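Local coordinates for protein PTS system, IIA component (Enterococcus faecalis, PDB 3BED) that probably acts as the IIA component of a mannose/sorbose-type phosphotransferase system, relaying phosphoryl groups during sugar uptake, at residues H13-M16 and A17-T20. Numbering follows the deposited sequence. Where two conformers were deposited one is given.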
ATOM      1  N   HIS A  13       1.974   7.153  -7.881  1.00 16.18           N
ATOM      2  CA  HIS A  13       1.925   8.593  -7.639  1.00 16.22           C
ATOM      3  C   HIS A  13       2.877   8.890  -6.496  1.00 16.25           C
ATOM      4  O   HIS A  13       2.857   8.172  -5.485  1.00 17.10           O
ATOM      5  CB  HIS A  13       0.528   9.024  -7.170  1.00 16.21           C
ATOM      6  CG  HIS A  13      -0.552   8.770  -8.170  1.00 16.37           C
ATOM      7  ND1 HIS A  13      -1.037   7.501  -8.433  1.00 16.08           N
ATOM      8  CD2 HIS A  13      -1.227   9.613  -8.991  1.00 18.01           C
ATOM      9  CE1 HIS A  13      -2.002   7.583  -9.339  1.00 17.01           C
ATOM     10  NE2 HIS A  13      -2.137   8.851  -9.697  1.00 17.92           N
ATOM     11  N   GLY A  14       3.698   9.942  -6.636  1.00 16.76           N
ATOM     12  CA  GLY A  14       4.541  10.386  -5.536  1.00 16.70           C
ATOM     13  C   GLY A  14       5.523   9.273  -5.130  1.00 16.41           C
ATOM     14  O   GLY A  14       5.976   8.465  -5.969  1.00 16.38           O
ATOM     15  N   ARG A  15       5.843   9.254  -3.842  1.00 16.49           N
ATOM     16  CA  ARG A  15       6.966   8.421  -3.332  1.00 18.49           C
ATOM     17  C   ARG A  15       6.454   7.214  -2.580  1.00 17.11           C
ATOM     18  O   ARG A  15       7.206   6.581  -1.872  1.00 17.25           O
ATOM     19  CB  ARG A  15       7.892   9.232  -2.415  1.00 18.91           C
ATOM     20  CG  ARG A  15       8.640  10.405  -3.063  1.00 22.93           C
ATOM     21  CD  ARG A  15       9.448  11.170  -1.988  1.00 25.11           C
ATOM     22  NE  ARG A  15      10.631  10.440  -1.508  1.00 33.65           N
ATOM     23  CZ  ARG A  15      10.779   9.824  -0.328  1.00 40.50           C
ATOM     24  NH1 ARG A  15       9.825   9.804   0.588  1.00 40.69           N
ATOM     25  NH2 ARG A  15      11.919   9.216  -0.056  1.00 41.88           N
HETATM   26  N   MSE A  16       5.175   6.863  -2.764  1.00 16.41           N
HETATM   27  CA  MSE A  16       4.653   5.713  -2.064  1.00 16.95           C
HETATM   28  C   MSE A  16       5.416   4.406  -2.436  1.00 16.99           C
HETATM   29  O   MSE A  16       5.713   3.558  -1.559  1.00 16.58           O
HETATM   30  CB  MSE A  16       3.158   5.558  -2.382  1.00 17.78           C
HETATM   31  CG  MSE A  16       2.534   4.350  -1.735  1.00 18.58           C
HETATM   32 SE   MSE A  16       0.704   4.175  -2.374  0.75 23.04          SE
HETATM   33  CE  MSE A  16       0.132   2.669  -1.240  1.00 21.02           C
ATOM     34  N   ALA A  17       5.675   4.219  -3.735  1.00 16.16           N
ATOM     35  CA  ALA A  17       6.363   2.985  -4.166  1.00 17.51           C
ATOM     36  C   ALA A  17       7.761   2.976  -3.560  1.00 17.93           C
ATOM     37  O   ALA A  17       8.228   1.945  -3.071  1.00 18.14           O
ATOM     38  CB  ALA A  17       6.465   2.899  -5.688  1.00 18.18           C
ATOM     39  N   GLU A  18       8.446   4.121  -3.623  1.00 18.73           N
ATOM     40  CA  GLU A  18       9.795   4.242  -3.078  0.50 19.10           C
ATOM     41  C   GLU A  18       9.831   3.766  -1.628  1.00 18.45           C
ATOM     42  O   GLU A  18      10.675   2.973  -1.242  1.00 18.66           O
ATOM     43  CB  GLU A  18      10.219   5.704  -3.134  0.50 20.59           C
ATOM     44  CG  GLU A  18      11.561   5.986  -2.573  0.50 22.50           C
ATOM     45  CD  GLU A  18      12.069   7.308  -3.085  0.50 28.95           C
ATOM     46  OE1 GLU A  18      11.592   8.351  -2.597  0.50 24.56           O
ATOM     47  OE2 GLU A  18      12.930   7.306  -3.983  0.50 26.88           O
ATOM     48  N   GLU A  19       8.901   4.283  -0.815  1.00 17.54           N
ATOM     49  CA  GLU A  19       8.926   3.926   0.599  1.00 16.53           C
ATOM     50  C   GLU A  19       8.415   2.511   0.844  1.00 17.56           C
ATOM     51  O   GLU A  19       8.773   1.899   1.835  1.00 18.26           O
ATOM     52  CB  GLU A  19       8.117   4.944   1.446  1.00 17.19           C
ATOM     53  CG  GLU A  19       8.753   6.347   1.412  1.00 18.68           C
ATOM     54  CD  GLU A  19      10.132   6.390   2.073  1.00 22.12           C
ATOM     55  OE1 GLU A  19      10.533   5.410   2.773  1.00 23.20           O
ATOM     56  OE2 GLU A  19      10.839   7.409   1.861  1.00 26.28           O
ATOM     57  N   THR A  20       7.558   2.017  -0.049  1.00 16.75           N
ATOM     58  CA  THR A  20       7.134   0.617   0.044  1.00 15.99           C
ATOM     59  C   THR A  20       8.350  -0.307  -0.103  1.00 16.63           C
ATOM     60  O   THR A  20       8.491  -1.274   0.674  1.00 16.52           O
ATOM     61  CB  THR A  20       6.052   0.285  -0.992  1.00 16.00           C
ATOM     62  OG1 THR A  20       4.937   1.162  -0.792  1.00 17.50           O
ATOM     63  CG2 THR A  20       5.551  -1.136  -0.795  1.00 17.28           C
TER
HETATM   64  O   HOH W   1       7.597   6.044  -5.598  1.00 18.02           O
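R15 and E19 meet through a single carboxylate oxygen: E19 OE2 accepts from R15 NH1 at 2.9 Å and from R15 NH2 at 2.8 Å, the two nitrogens closing end-on upon it. Since one oxygen serves both nitrogens, neither N-H can point straight at it and both bonds are bent, near 130°; OE2 also lies somewhat out of the guanidinium plane. NH1 is received on the anti lone pair. R15, at the N-cap of helix 16-28, follows the type II' turn that leaves strand 7-13 of the parallel sheet, and a bend of its chain at chi3 (72°) brings the guanidinium back over the helix start. One of the two conformers modelled for E18 places OE1 over one face of that group as a salt bridge, but its very short approach makes the detail doubtful.

In the backbone of the same turn, the amides from A17 to T20 each have an acceptor. A17 N is bonded to S12 OG. E18 N donates to water 1 at 2.9 Å, and the same water donates to G14 O, also 2.9 Å away, bridging the turn and the helix. E19 N reaches R15 O at 3.0 Å. M16 O takes two donors from opposite faces of its carbonyl plane: T20 N at 2.8 Å, and T20 OG1 at 2.6 Å, the hydroxyl standing 39° out of the plane.

R15 NH1 also forms a salt bridge to E19 of the second subunit, where the two E19 side chains pack together. The guanidinium thus probably offsets the mutual repulsion of these buried carboxylates, joining the N-terminus of helix 16-28 to the dimer interface.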